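Side-chain contacts in capsular polysaccharide export system protein KpsC (Thermosulfurimonas dismutans, PDB 6MGB), which probably transfers Kdo from a CMP-activated donor in beta(2,4) linkage, helping to build the glycolipid anchor of bacterial capsules: residues 179-184 with 211-216; 267-270 with 275-278; 186-191 with 241-246; 12-17 with 55-60; 105-110 with 298-303. All coordinates share one frame; numbering follows the deposited sequence.

Overall arrangement
Of the five contacts in this two-lobed, GT-B-like fold, 1, 4 and 5 are buried and largely apolar, while 2 and 3 are partly buried and use charged groups. Contacts 1 and 3 share helix 180-191 and touch each other: contact 1 is a ring stack beside the nucleotide site, whereas contact 3 grades from a buried alanine-tyrosine pair to a salt bridge at the surface. Contact 2 reaches the same parallel sheet as contact 3, at its edge strand, and rests mainly on a carboxylate and a backbone N-H. Contacts 4 and 5 both reach the other, mixed sheet, and each centres on one buried ring set against a helix. Phe-267 of contact 2 also packs on Leu-108 of contact 5.

Contact 1: residues 179-184 with 211-216; sequences DTFREM and KGYLAR
Phe-181 and Tyr-213 illustrate how two rings can pack face against face. They form an offset stack with centroids 4.1 Å apart and planes only 5° from parallel. The shift brings Phe-181 CE1 over the middle of the tyrosine ring, while Tyr-213 CB lies over the phenylalanine face, 3.8 Å from its centroid, in a CH-pi contact. In both residues CG is anti to the carbonyl carbon, which carries each ring out toward the other segment. The stack joins the start of helix 180-191 to the loop ahead of strand 224-226, in the nucleotide-binding half of a GT-B-like enzyme. Asp-163, which binds CMP, accepts hydrogen bonds from Leu-214 N and Ala-215 N, and Tyr-166 meets the Tyr-213 ring as well, so the loop that bears the stack is tied to the wall of the site. Next to the stack, Leu-214 directs its two methyls to different partners. CD2 lies 3.6 Å from Phe-181 O, and CD1 touches Met-184 CE at 3.9 Å. The methionine is extended as far as SD and then bends at chi3 (73°); its side chain and that of the leucine cross at about a right angle, methyl against methyl.

Contact 2: residues 267-270 with 275-278; sequences FYAG and RDGK
Ala-269 and Gly-270 meet a single side chain, that of Asp-276, and the two oxygens of its carboxylate divide the work. The polar part is one hydrogen bond. Gly-270 N donates to Asp-276 OD2 at 2.9 Å, but the N-H...O angle of 127° is far from straight, and the bond is best regarded as weak. The other oxygen, OD1, is hydrogen-bonded to Thr-274 OG1, so the carboxylate holds both the loop residue before its own strand and the backbone across the turn. With CG anti to its carbonyl carbon (chi1 -66°), the aspartate reaches toward the loop.

The rest is van der Waals contact of carbon with carboxylate oxygen: Ala-269 CB lies 3.6 Å from Asp-276 OD1, while Gly-270 CA comes within 3.2 Å of Asp-276 OD2. The positive phi of Gly-270 (81°) is a backbone shape that favours glycine, and it turns the chain away beyond the bonded N-H. The carbonyls face other partners: Ala-269 O accepts from Arg-283 NH1 and Gly-270 O from Arg-286 NH2.

Together these bonds secure the loop linking two neighbouring parallel strands, 259-262 and 275-276. Strand 275-276 is the outermost on its side of the six-stranded sheet, and Asp-276 also packs on Cys-262 of the adjoining strand, while Tyr-268 OH reaches back to the carbonyl of Ser-247 just before helix 248-255.

Contact 3: residues 186-191 with 241-246; sequences FAALEE and RIYTVS
Ala-188 and Glu-191 of helix 180-191 face Tyr-243 and Arg-241 of strand 241-244, a helix-on-sheet contact within a Rossmann-like lobe. The helix belongs to the beta-alpha-beta crossover between parallel strands 158-162 and 196-200. Here its short segment runs roughly antiparallel to strand 241-244 (154°), with the two axes 10.3 Å apart.

Glu-191 makes a good worked example of a side chain whose character changes along its length. Its CB lies 3.8 Å from Tyr-243 OH, and CG comes still nearer to that hydroxyl, at 3.6 Å. CG also sits 3.5 Å from Arg-241 NH1, so the aliphatic part touches both strand residues. There the chain bends at chi2, which turns the carboxylate to the guanidinium, with CD 3.9 Å from Arg-241 NH1. OE2 stands 3.4 Å from Arg-241 NH1, a long salt bridge whose hydrogen bond is weak, with the two planar groups 52° apart. The arginine has firmer partners outside the contact: its NE is paired with Glu-259, and its NH1 bonds Asn-192 OD1.

Deeper in, Ala-188 lays its methyl on the tyrosine ring, which Met-184, one turn earlier in the helix, also touches. Asn-192 ND2 also bonds Tyr-243 OH, holding the phenol at the end of the helix. A valine in place of Tyr-243 would probably leave a gap beneath Ala-188 and deprive Asn-192 of its hydroxyl partner. In the deposited structure Ala-188 CB sits over the centre of the ring, 3.8 Å from its centroid and 10° off the normal.

Contact 4: residues 12-17 with 55-60; sequences GVFSRQ and ARKAMQ
Beside Phe-14, the residue that meets Lys-57 and Ala-58 across this contact, Ser-15 OG accepts a hydrogen bond of 3.1 Å from Gln-17 N. The bond bends moderately (148°) and caps the turn leading into helix 17-21. It helps shape the turn that follows strand 11-13, right after Phe-14 has departed toward helix 53-65.

The contact itself shows how one ring can serve two kinds of neighbour. Phe-14 carries CG anti to its carbonyl carbon (chi1 -68°), and the ring points at the helix with its two ortho carbons facing different residues. CD2 lies 3.9 Å from Ala-58 CB and 4.0 Å from Ala-58 CA, so the small alanine lets the ring settle close to the helix backbone. CD1 meets the end of Lys-57, whose fully extended chain passes at about a right angle to the phenylalanine side chain. Lys-57 CE and NZ are each 4.0 Å from Phe-14 CD1, an oblique approach in which the ammonium end stays toward the surface. Lys-61 and Trp-65 on the helix and Val-46 on strand 45-49 also touch the ring. A serine at Phe-14 would probably open a gap beside Ala-58 and take away the ring carbon that the end of Lys-57 approaches.

Helix 53-65 connects the parallel neighbours 45-49 and 69-74 in a beta-alpha-beta crossover, and a buried ring from just beyond an adjacent strand packed under the crossover helix suits the Rossmann-like lobe of a GT-B fold.

Contact 5: residues 105-110 with 298-303; sequences PSLLEN and LLYPRY
Tyr-300 is the residue of 298-303 that meets Leu-107 and Leu-108. First come Leu-298 and Leu-299, in the last part of helix 289-299, which pack on Leu-122 of helix 120-135. Tyr-300 follows, with CG anti to the backbone N (chi1 -178°), and the ring swings over to helix 107-114. Leu-108 CB sits above the centre of one face, 3.8 Å from the ring centroid and only 8° off the normal, a CH-pi contact. Leu-107 approaches differently: its CB lies at the ring edge, 3.9 Å from Tyr-300 CE1. The two leucines thus hold a face and an edge of the same ring. The phenol's OH is hydrogen-bonded to Asp-94 OD2, which also accepts from Leu-107 N at the start of the helix. There Ser-106 is the N-cap, its OG taking a nearly straight bond from Glu-109 N (3.1 Å, 171°). Beyond Pro-301, Arg-302 bonds through its backbone to Leu-91, and Tyr-303 pairs with Gly-312. Strand 302-305 therefore lies between 90-94 and 310-312 in the mixed sheet, while Tyr-300, a little ahead of it in the chain, reaches across to helix 107-114.

Contact 1: residues 179-184 with 211-216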
# COMPACT_ATOMS: atom_id res chain seq x y z
N ASP A 179 8.93 -10.89 14.92
CA ASP A 179 10.21 -11.58 14.83
C ASP A 179 10.59 -11.91 13.39
O ASP A 179 11.75 -12.26 13.14
CB ASP A 179 10.16 -12.86 15.67
CG ASP A 179 11.54 -13.29 16.15
OD1 ASP A 179 11.92 -14.46 15.90
OD2 ASP A 179 12.24 -12.46 16.76
N THR A 180 9.66 -11.82 12.44
CA THR A 180 9.99 -12.01 11.04
C THR A 180 11.04 -11.00 10.57
O THR A 180 11.86 -11.32 9.70
CB THR A 180 8.73 -11.89 10.18
OG1 THR A 180 7.72 -12.75 10.70
CG2 THR A 180 9.02 -12.26 8.73
N PHE A 181 11.04 -9.80 11.14
CA PHE A 181 12.03 -8.80 10.74
C PHE A 181 13.43 -9.22 11.16
O PHE A 181 14.40 -8.97 10.43
CB PHE A 181 11.65 -7.44 11.34
CG PHE A 181 10.49 -6.79 10.66
CD1 PHE A 181 9.19 -7.06 11.06
CD2 PHE A 181 10.69 -5.91 9.61
CE1 PHE A 181 8.12 -6.46 10.43
CE2 PHE A 181 9.62 -5.31 8.97
CZ PHE A 181 8.34 -5.59 9.38
N ARG A 182 13.57 -9.85 12.33
CA ARG A 182 14.87 -10.36 12.74
C ARG A 182 15.32 -11.50 11.83
O ARG A 182 16.49 -11.57 11.43
CB ARG A 182 14.83 -10.82 14.19
CG ARG A 182 16.17 -11.31 14.72
CD ARG A 182 16.14 -11.50 16.23
NE ARG A 182 15.18 -12.51 16.65
CZ ARG A 182 15.44 -13.81 16.74
NH1 ARG A 182 16.64 -14.28 16.44
NH2 ARG A 182 14.50 -14.65 17.14
N GLU A 183 14.40 -12.41 11.48
CA GLU A 183 14.74 -13.48 10.55
C GLU A 183 15.15 -12.90 9.20
O GLU A 183 16.11 -13.38 8.58
CB GLU A 183 13.54 -14.42 10.38
CG GLU A 183 13.82 -15.63 9.51
CD GLU A 183 12.60 -16.52 9.35
OE1 GLU A 183 11.47 -16.03 9.56
OE2 GLU A 183 12.77 -17.71 9.03
N MET A 184 14.44 -11.88 8.72
CA MET A 184 14.79 -11.26 7.45
C MET A 184 16.21 -10.71 7.48
O MET A 184 16.96 -10.85 6.50
CB MET A 184 13.79 -10.14 7.13
CG MET A 184 14.04 -9.46 5.80
SD MET A 184 12.79 -8.21 5.42
CE MET A 184 13.26 -6.92 6.56
N LYS A 211 7.34 3.99 16.09
CA LYS A 211 8.54 3.20 16.26
C LYS A 211 8.63 2.15 15.15
O LYS A 211 7.63 1.79 14.53
CB LYS A 211 8.55 2.52 17.63
CG LYS A 211 8.56 3.51 18.79
CD LYS A 211 8.21 2.84 20.11
CE LYS A 211 8.23 3.84 21.26
NZ LYS A 211 9.58 4.43 21.46
N GLY A 212 9.85 1.68 14.90
CA GLY A 212 10.11 0.73 13.84
C GLY A 212 10.53 -0.63 14.40
O GLY A 212 10.84 -0.79 15.57
N TYR A 213 10.54 -1.61 13.50
CA TYR A 213 10.98 -2.95 13.88
C TYR A 213 12.50 -3.04 13.87
O TYR A 213 13.13 -3.25 14.91
CB TYR A 213 10.38 -3.99 12.93
CG TYR A 213 8.87 -4.06 12.95
CD1 TYR A 213 8.20 -4.84 13.89
CD2 TYR A 213 8.11 -3.36 12.02
CE1 TYR A 213 6.82 -4.92 13.90
CE2 TYR A 213 6.72 -3.43 12.03
CZ TYR A 213 6.08 -4.21 12.97
OH TYR A 213 4.71 -4.28 12.98
N LEU A 214 13.11 -2.87 12.69
CA LEU A 214 14.57 -2.92 12.60
C LEU A 214 15.21 -1.69 13.23
O LEU A 214 16.34 -1.78 13.72
CB LEU A 214 14.99 -3.03 11.13
CG LEU A 214 14.54 -4.30 10.40
CD1 LEU A 214 14.78 -4.16 8.91
CD2 LEU A 214 15.26 -5.52 10.95
N ALA A 215 14.51 -0.56 13.24
CA ALA A 215 15.10 0.67 13.77
C ALA A 215 15.39 0.56 15.26
O ALA A 215 16.28 1.24 15.77
CB ALA A 215 14.16 1.85 13.50
N ARG A 216 14.65 -0.29 15.98
CA ARG A 216 14.84 -0.47 17.42
C ARG A 216 15.86 -1.55 17.75
O ARG A 216 16.28 -1.65 18.91
CB ARG A 216 13.52 -0.83 18.10
CG ARG A 216 12.40 0.16 17.83
CD ARG A 216 12.60 1.51 18.48
NE ARG A 216 12.52 1.47 19.94
CZ ARG A 216 12.46 2.56 20.70
NH1 ARG A 216 12.45 3.75 20.12
NH2 ARG A 216 12.40 2.46 22.02

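Contact 2: residues 267-270 with 275-278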
# COMPACT_ATOMS: atom_id res chain seq x y z
N PHE A 267 0.14 -7.71 -0.65
CA PHE A 267 -0.84 -7.82 -1.73
C PHE A 267 -0.19 -8.23 -3.05
O PHE A 267 -0.85 -8.83 -3.90
CB PHE A 267 -1.59 -6.50 -1.89
CG PHE A 267 -0.73 -5.36 -2.38
CD1 PHE A 267 -0.63 -5.08 -3.73
CD2 PHE A 267 -0.05 -4.56 -1.48
CE1 PHE A 267 0.15 -4.03 -4.18
CE2 PHE A 267 0.73 -3.50 -1.92
CZ PHE A 267 0.83 -3.24 -3.28
N TYR A 268 1.10 -7.92 -3.22
CA TYR A 268 1.80 -8.18 -4.47
C TYR A 268 2.59 -9.48 -4.45
O TYR A 268 3.22 -9.82 -5.46
CB TYR A 268 2.74 -7.02 -4.79
CG TYR A 268 3.69 -6.69 -3.66
CD1 TYR A 268 3.33 -5.78 -2.68
CD2 TYR A 268 4.93 -7.30 -3.58
CE1 TYR A 268 4.19 -5.47 -1.64
CE2 TYR A 268 5.80 -7.00 -2.55
CZ TYR A 268 5.42 -6.09 -1.58
OH TYR A 268 6.28 -5.79 -0.55
N ALA A 269 2.59 -10.21 -3.34
CA ALA A 269 3.30 -11.47 -3.24
C ALA A 269 2.39 -12.62 -3.67
O ALA A 269 1.16 -12.51 -3.67
CB ALA A 269 3.80 -11.70 -1.82
N GLY A 270 3.01 -13.74 -4.03
CA GLY A 270 2.28 -14.94 -4.38
C GLY A 270 1.73 -14.98 -5.78
O GLY A 270 0.91 -15.86 -6.08
N ARG A 275 10.14 -13.52 -4.59
CA ARG A 275 10.67 -14.68 -3.90
C ARG A 275 9.99 -14.75 -2.54
O ARG A 275 10.27 -13.93 -1.66
CB ARG A 275 12.19 -14.58 -3.77
CG ARG A 275 12.84 -13.95 -5.00
CD ARG A 275 14.30 -14.31 -5.12
NE ARG A 275 14.50 -15.75 -5.31
CZ ARG A 275 15.65 -16.30 -5.67
NH1 ARG A 275 16.72 -15.55 -5.89
NH2 ARG A 275 15.74 -17.62 -5.81
N ASP A 276 9.10 -15.72 -2.37
CA ASP A 276 8.17 -15.74 -1.25
C ASP A 276 8.61 -16.75 -0.20
O ASP A 276 8.87 -17.92 -0.53
CB ASP A 276 6.75 -16.08 -1.73
CG ASP A 276 6.17 -15.01 -2.62
OD1 ASP A 276 6.57 -13.83 -2.49
OD2 ASP A 276 5.31 -15.34 -3.47
N GLY A 277 8.70 -16.30 1.05
CA GLY A 277 8.87 -17.19 2.18
C GLY A 277 7.58 -17.70 2.77
O GLY A 277 7.60 -18.61 3.61
N LYS A 278 6.45 -17.13 2.35
CA LYS A 278 5.13 -17.57 2.76
C LYS A 278 4.39 -18.14 1.55
O LYS A 278 4.76 -17.91 0.40
CB LYS A 278 4.32 -16.42 3.36
CG LYS A 278 4.97 -15.76 4.57
CD LYS A 278 4.96 -16.68 5.78
CE LYS A 278 5.59 -16.01 6.99
NZ LYS A 278 5.61 -16.91 8.17

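Contact 3: residues 186-191 with 241-246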
# COMPACT_ATOMS: atom_id res chain seq x y z
N PHE A 186 18.91 -11.62 9.41
CA PHE A 186 19.96 -12.63 9.43
C PHE A 186 19.93 -13.50 8.18
O PHE A 186 20.96 -14.05 7.78
CB PHE A 186 19.84 -13.47 10.70
CG PHE A 186 20.25 -12.74 11.94
CD1 PHE A 186 21.59 -12.49 12.21
CD2 PHE A 186 19.30 -12.27 12.83
CE1 PHE A 186 21.97 -11.81 13.34
CE2 PHE A 186 19.68 -11.58 13.98
CZ PHE A 186 21.02 -11.35 14.22
N ALA A 187 18.76 -13.63 7.55
CA ALA A 187 18.70 -14.30 6.25
C ALA A 187 19.45 -13.50 5.19
O ALA A 187 20.15 -14.08 4.35
CB ALA A 187 17.25 -14.52 5.84
N ALA A 188 19.31 -12.17 5.21
CA ALA A 188 20.05 -11.34 4.27
C ALA A 188 21.56 -11.45 4.51
O ALA A 188 22.34 -11.54 3.56
CB ALA A 188 19.59 -9.89 4.38
N LEU A 189 21.98 -11.42 5.78
CA LEU A 189 23.39 -11.61 6.10
C LEU A 189 23.91 -12.91 5.51
O LEU A 189 24.96 -12.94 4.86
CB LEU A 189 23.59 -11.60 7.61
CG LEU A 189 23.94 -10.26 8.26
CD1 LEU A 189 22.82 -9.26 8.06
CD2 LEU A 189 24.23 -10.46 9.75
N GLU A 190 23.20 -14.01 5.74
CA GLU A 190 23.69 -15.32 5.33
C GLU A 190 23.76 -15.43 3.81
O GLU A 190 24.67 -16.07 3.27
CB GLU A 190 22.80 -16.42 5.91
CG GLU A 190 23.30 -17.82 5.64
CD GLU A 190 22.48 -18.88 6.35
OE1 GLU A 190 21.54 -19.41 5.72
OE2 GLU A 190 22.76 -19.16 7.53
N GLU A 191 22.80 -14.82 3.11
CA GLU A 191 22.75 -14.94 1.66
C GLU A 191 23.72 -14.00 0.94
O GLU A 191 24.10 -14.29 -0.19
CB GLU A 191 21.32 -14.67 1.17
CG GLU A 191 21.19 -14.48 -0.33
CD GLU A 191 21.73 -15.66 -1.12
OE1 GLU A 191 21.82 -16.77 -0.55
OE2 GLU A 191 22.06 -15.48 -2.31
N ARG A 241 18.65 -5.94 -5.23
CA ARG A 241 17.95 -6.92 -4.40
C ARG A 241 17.39 -6.23 -3.17
O ARG A 241 18.12 -5.57 -2.44
CB ARG A 241 18.91 -8.05 -4.00
CG ARG A 241 18.33 -9.07 -3.05
CD ARG A 241 19.30 -10.23 -2.85
NE ARG A 241 19.34 -11.12 -4.01
CZ ARG A 241 20.19 -12.13 -4.14
NH1 ARG A 241 21.08 -12.39 -3.19
NH2 ARG A 241 20.15 -12.89 -5.22
N ILE A 242 16.09 -6.41 -2.94
CA ILE A 242 15.38 -5.75 -1.85
C ILE A 242 14.78 -6.82 -0.94
O ILE A 242 14.28 -7.84 -1.42
CB ILE A 242 14.27 -4.82 -2.37
CG1 ILE A 242 14.80 -3.91 -3.49
CG2 ILE A 242 13.69 -3.98 -1.24
CD1 ILE A 242 15.98 -3.05 -3.10
N TYR A 243 14.83 -6.57 0.37
CA TYR A 243 14.24 -7.44 1.37
C TYR A 243 13.10 -6.71 2.08
O TYR A 243 13.29 -5.57 2.53
CB TYR A 243 15.28 -7.89 2.40
CG TYR A 243 16.28 -8.89 1.89
CD1 TYR A 243 17.36 -8.49 1.10
CD2 TYR A 243 16.17 -10.24 2.21
CE1 TYR A 243 18.28 -9.41 0.64
CE2 TYR A 243 17.09 -11.16 1.75
CZ TYR A 243 18.14 -10.74 0.97
OH TYR A 243 19.06 -11.66 0.51
N THR A 244 11.94 -7.35 2.17
CA THR A 244 10.78 -6.74 2.81
C THR A 244 9.91 -7.82 3.43
O THR A 244 9.90 -8.97 2.98
CB THR A 244 9.95 -5.92 1.80
OG1 THR A 244 8.97 -5.15 2.50
CG2 THR A 244 9.26 -6.83 0.79
N VAL A 245 9.17 -7.44 4.47
CA VAL A 245 8.17 -8.31 5.07
C VAL A 245 6.86 -8.10 4.33
O VAL A 245 6.36 -9.02 3.66
CB VAL A 245 8.00 -8.03 6.58
CG1 VAL A 245 6.84 -8.85 7.15
CG2 VAL A 245 9.28 -8.34 7.34
N SER A 246 6.30 -6.89 4.42
CA SER A 246 5.01 -6.62 3.78
C SER A 246 4.83 -5.17 3.34
O SER A 246 3.69 -4.75 3.11
CB SER A 246 3.87 -6.98 4.75
OG SER A 246 3.90 -6.15 5.90

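Contact 4: residues 12-17 with 55-60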
# COMPACT_ATOMS: atom_id res chain seq x y z
N GLY A 12 -23.10 3.62 6.58
CA GLY A 12 -22.94 3.92 7.99
C GLY A 12 -21.48 3.85 8.41
O GLY A 12 -20.73 2.97 7.98
N VAL A 13 -21.08 4.80 9.26
CA VAL A 13 -19.77 4.79 9.88
C VAL A 13 -19.95 5.01 11.38
O VAL A 13 -20.95 5.57 11.83
CB VAL A 13 -18.82 5.87 9.29
CG1 VAL A 13 -18.62 5.64 7.80
CG2 VAL A 13 -19.36 7.27 9.56
N PHE A 14 -18.97 4.54 12.14
CA PHE A 14 -19.00 4.64 13.60
C PHE A 14 -17.82 5.44 14.13
O PHE A 14 -17.41 5.26 15.28
CB PHE A 14 -19.05 3.25 14.21
CG PHE A 14 -20.34 2.53 13.93
CD1 PHE A 14 -21.36 2.53 14.87
CD2 PHE A 14 -20.55 1.90 12.72
CE1 PHE A 14 -22.55 1.89 14.61
CE2 PHE A 14 -21.74 1.26 12.46
CZ PHE A 14 -22.75 1.25 13.41
N SER A 15 -17.27 6.34 13.31
CA SER A 15 -16.20 7.23 13.72
C SER A 15 -16.28 8.49 12.87
O SER A 15 -16.30 8.41 11.64
CB SER A 15 -14.83 6.56 13.54
OG SER A 15 -13.79 7.52 13.64
N ARG A 16 -16.35 9.65 13.54
CA ARG A 16 -16.31 10.92 12.83
C ARG A 16 -14.92 11.24 12.29
O ARG A 16 -14.78 12.21 11.53
CB ARG A 16 -16.78 12.05 13.74
CG ARG A 16 -18.21 11.90 14.23
CD ARG A 16 -18.69 13.17 14.90
NE ARG A 16 -20.07 13.08 15.35
CZ ARG A 16 -21.14 13.17 14.56
NH1 ARG A 16 -20.99 13.35 13.25
NH2 ARG A 16 -22.36 13.08 15.07
N GLN A 17 -13.90 10.47 12.67
CA GLN A 17 -12.55 10.77 12.21
C GLN A 17 -12.37 10.51 10.72
O GLN A 17 -11.50 11.13 10.10
CB GLN A 17 -11.53 9.97 13.02
CG GLN A 17 -11.49 10.35 14.50
CD GLN A 17 -11.24 11.83 14.72
OE1 GLN A 17 -12.03 12.51 15.37
NE2 GLN A 17 -10.13 12.33 14.19
N ALA A 55 -13.40 0.75 14.00
CA ALA A 55 -13.50 -0.04 12.77
C ALA A 55 -14.00 -1.45 13.06
O ALA A 55 -14.85 -1.97 12.33
CB ALA A 55 -12.15 -0.07 12.06
N ARG A 56 -13.49 -2.08 14.11
CA ARG A 56 -13.93 -3.42 14.46
C ARG A 56 -15.39 -3.43 14.92
O ARG A 56 -16.08 -4.44 14.74
CB ARG A 56 -13.02 -4.01 15.54
CG ARG A 56 -11.71 -4.55 15.00
CD ARG A 56 -10.81 -5.12 16.08
NE ARG A 56 -10.21 -4.08 16.91
CZ ARG A 56 -10.29 -4.01 18.24
NH1 ARG A 56 -10.94 -4.93 18.94
NH2 ARG A 56 -9.70 -3.01 18.88
N LYS A 57 -15.87 -2.32 15.49
CA LYS A 57 -17.29 -2.23 15.81
C LYS A 57 -18.12 -2.17 14.54
O LYS A 57 -19.18 -2.79 14.45
CB LYS A 57 -17.57 -1.00 16.68
CG LYS A 57 -19.04 -0.89 17.10
CD LYS A 57 -19.34 0.39 17.85
CE LYS A 57 -20.81 0.43 18.27
NZ LYS A 57 -21.22 1.75 18.81
N ALA A 58 -17.64 -1.43 13.54
CA ALA A 58 -18.33 -1.38 12.25
C ALA A 58 -18.39 -2.75 11.60
O ALA A 58 -19.43 -3.15 11.06
CB ALA A 58 -17.64 -0.37 11.33
N MET A 59 -17.28 -3.49 11.63
CA MET A 59 -17.29 -4.86 11.12
C MET A 59 -18.34 -5.70 11.83
O MET A 59 -19.05 -6.48 11.19
CB MET A 59 -15.91 -5.49 11.28
CG MET A 59 -14.78 -4.78 10.56
SD MET A 59 -13.18 -5.48 10.98
CE MET A 59 -12.08 -4.25 10.27
N GLN A 60 -18.43 -5.57 13.15
CA GLN A 60 -19.41 -6.33 13.92
C GLN A 60 -20.83 -5.98 13.51
O GLN A 60 -21.69 -6.86 13.39
CB GLN A 60 -19.18 -6.08 15.41
CG GLN A 60 -20.42 -6.06 16.29
CD GLN A 60 -21.14 -7.38 16.35
OE1 GLN A 60 -20.75 -8.35 15.69
NE2 GLN A 60 -22.20 -7.45 17.15

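Contact 5: residues 105-110 with 298-303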
# COMPACT_ATOMS: atom_id res chain seq x y z
N PRO A 105 -10.03 -13.50 0.90
CA PRO A 105 -10.04 -12.77 -0.38
C PRO A 105 -10.21 -11.28 -0.15
O PRO A 105 -10.78 -10.84 0.86
CB PRO A 105 -11.24 -13.37 -1.12
CG PRO A 105 -11.50 -14.68 -0.47
CD PRO A 105 -11.10 -14.51 0.96
N SER A 106 -9.70 -10.50 -1.09
CA SER A 106 -9.98 -9.07 -1.19
C SER A 106 -10.43 -8.78 -2.61
O SER A 106 -10.28 -9.61 -3.51
CB SER A 106 -8.75 -8.23 -0.83
OG SER A 106 -7.77 -8.30 -1.85
N LEU A 107 -10.99 -7.59 -2.82
CA LEU A 107 -11.35 -7.20 -4.18
C LEU A 107 -10.14 -7.28 -5.10
O LEU A 107 -10.24 -7.78 -6.23
CB LEU A 107 -11.94 -5.79 -4.19
CG LEU A 107 -12.18 -5.19 -5.58
CD1 LEU A 107 -13.18 -6.02 -6.38
CD2 LEU A 107 -12.64 -3.75 -5.48
N LEU A 108 -8.99 -6.81 -4.64
CA LEU A 108 -7.79 -6.83 -5.47
C LEU A 108 -7.37 -8.26 -5.79
O LEU A 108 -7.06 -8.58 -6.94
CB LEU A 108 -6.65 -6.07 -4.77
CG LEU A 108 -5.31 -6.07 -5.50
CD1 LEU A 108 -5.44 -5.55 -6.92
CD2 LEU A 108 -4.29 -5.24 -4.74
N GLU A 109 -7.35 -9.13 -4.77
CA GLU A 109 -6.98 -10.52 -5.01
C GLU A 109 -7.93 -11.17 -6.00
O GLU A 109 -7.51 -11.97 -6.85
CB GLU A 109 -6.96 -11.30 -3.70
CG GLU A 109 -6.35 -12.69 -3.83
CD GLU A 109 -6.50 -13.52 -2.57
OE1 GLU A 109 -5.53 -13.62 -1.81
OE2 GLU A 109 -7.61 -14.06 -2.35
N ASN A 110 -9.22 -10.84 -5.92
CA ASN A 110 -10.19 -11.39 -6.86
C ASN A 110 -9.91 -10.90 -8.28
O ASN A 110 -9.97 -11.68 -9.23
CB ASN A 110 -11.61 -11.02 -6.43
CG ASN A 110 -12.09 -11.81 -5.23
OD1 ASN A 110 -11.50 -12.83 -4.86
ND2 ASN A 110 -13.19 -11.36 -4.63
N LEU A 298 -4.46 1.11 -11.10
CA LEU A 298 -5.45 1.76 -11.96
C LEU A 298 -6.88 1.40 -11.57
O LEU A 298 -7.72 2.30 -11.43
CB LEU A 298 -5.19 1.39 -13.43
CG LEU A 298 -4.28 2.34 -14.20
CD1 LEU A 298 -2.83 2.20 -13.74
CD2 LEU A 298 -4.39 2.11 -15.70
N LEU A 299 -7.18 0.12 -11.40
CA LEU A 299 -8.56 -0.33 -11.18
C LEU A 299 -8.98 -0.29 -9.72
O LEU A 299 -10.11 0.11 -9.41
CB LEU A 299 -8.74 -1.75 -11.70
CG LEU A 299 -8.40 -2.01 -13.17
CD1 LEU A 299 -8.80 -3.42 -13.56
CD2 LEU A 299 -9.06 -0.99 -14.09
N TYR A 300 -8.09 -0.70 -8.80
CA TYR A 300 -8.50 -0.93 -7.42
C TYR A 300 -8.79 0.36 -6.68
O TYR A 300 -9.87 0.47 -6.07
CB TYR A 300 -7.44 -1.79 -6.73
CG TYR A 300 -7.69 -2.20 -5.30
CD1 TYR A 300 -8.83 -2.89 -4.92
CD2 TYR A 300 -6.73 -1.94 -4.32
CE1 TYR A 300 -9.04 -3.28 -3.61
CE2 TYR A 300 -6.93 -2.31 -3.01
CZ TYR A 300 -8.08 -2.99 -2.65
OH TYR A 300 -8.26 -3.37 -1.34
N PRO A 301 -7.92 1.37 -6.69
CA PRO A 301 -8.21 2.59 -5.93
C PRO A 301 -9.22 3.48 -6.64
O PRO A 301 -9.43 3.39 -7.86
CB PRO A 301 -6.85 3.29 -5.84
CG PRO A 301 -5.84 2.31 -6.40
CD PRO A 301 -6.62 1.46 -7.35
N ARG A 302 -9.84 4.36 -5.86
CA ARG A 302 -10.74 5.38 -6.39
C ARG A 302 -10.02 6.73 -6.35
O ARG A 302 -9.62 7.19 -5.27
CB ARG A 302 -12.04 5.44 -5.58
CG ARG A 302 -12.73 4.10 -5.47
CD ARG A 302 -14.13 4.23 -4.91
NE ARG A 302 -14.79 2.93 -4.85
CZ ARG A 302 -16.06 2.76 -4.49
NH1 ARG A 302 -16.82 3.80 -4.17
NH2 ARG A 302 -16.58 1.54 -4.46
N TYR A 303 -9.86 7.35 -7.51
CA TYR A 303 -9.14 8.60 -7.64
C TYR A 303 -10.10 9.77 -7.78
O TYR A 303 -11.17 9.66 -8.39
CB TYR A 303 -8.21 8.57 -8.85
CG TYR A 303 -7.05 7.61 -8.72
CD1 TYR A 303 -5.86 8.01 -8.15
CD2 TYR A 303 -7.16 6.30 -9.16
CE1 TYR A 303 -4.80 7.14 -8.01
CE2 TYR A 303 -6.10 5.42 -9.04
CZ TYR A 303 -4.92 5.85 -8.46
OH TYR A 303 -3.87 4.98 -8.33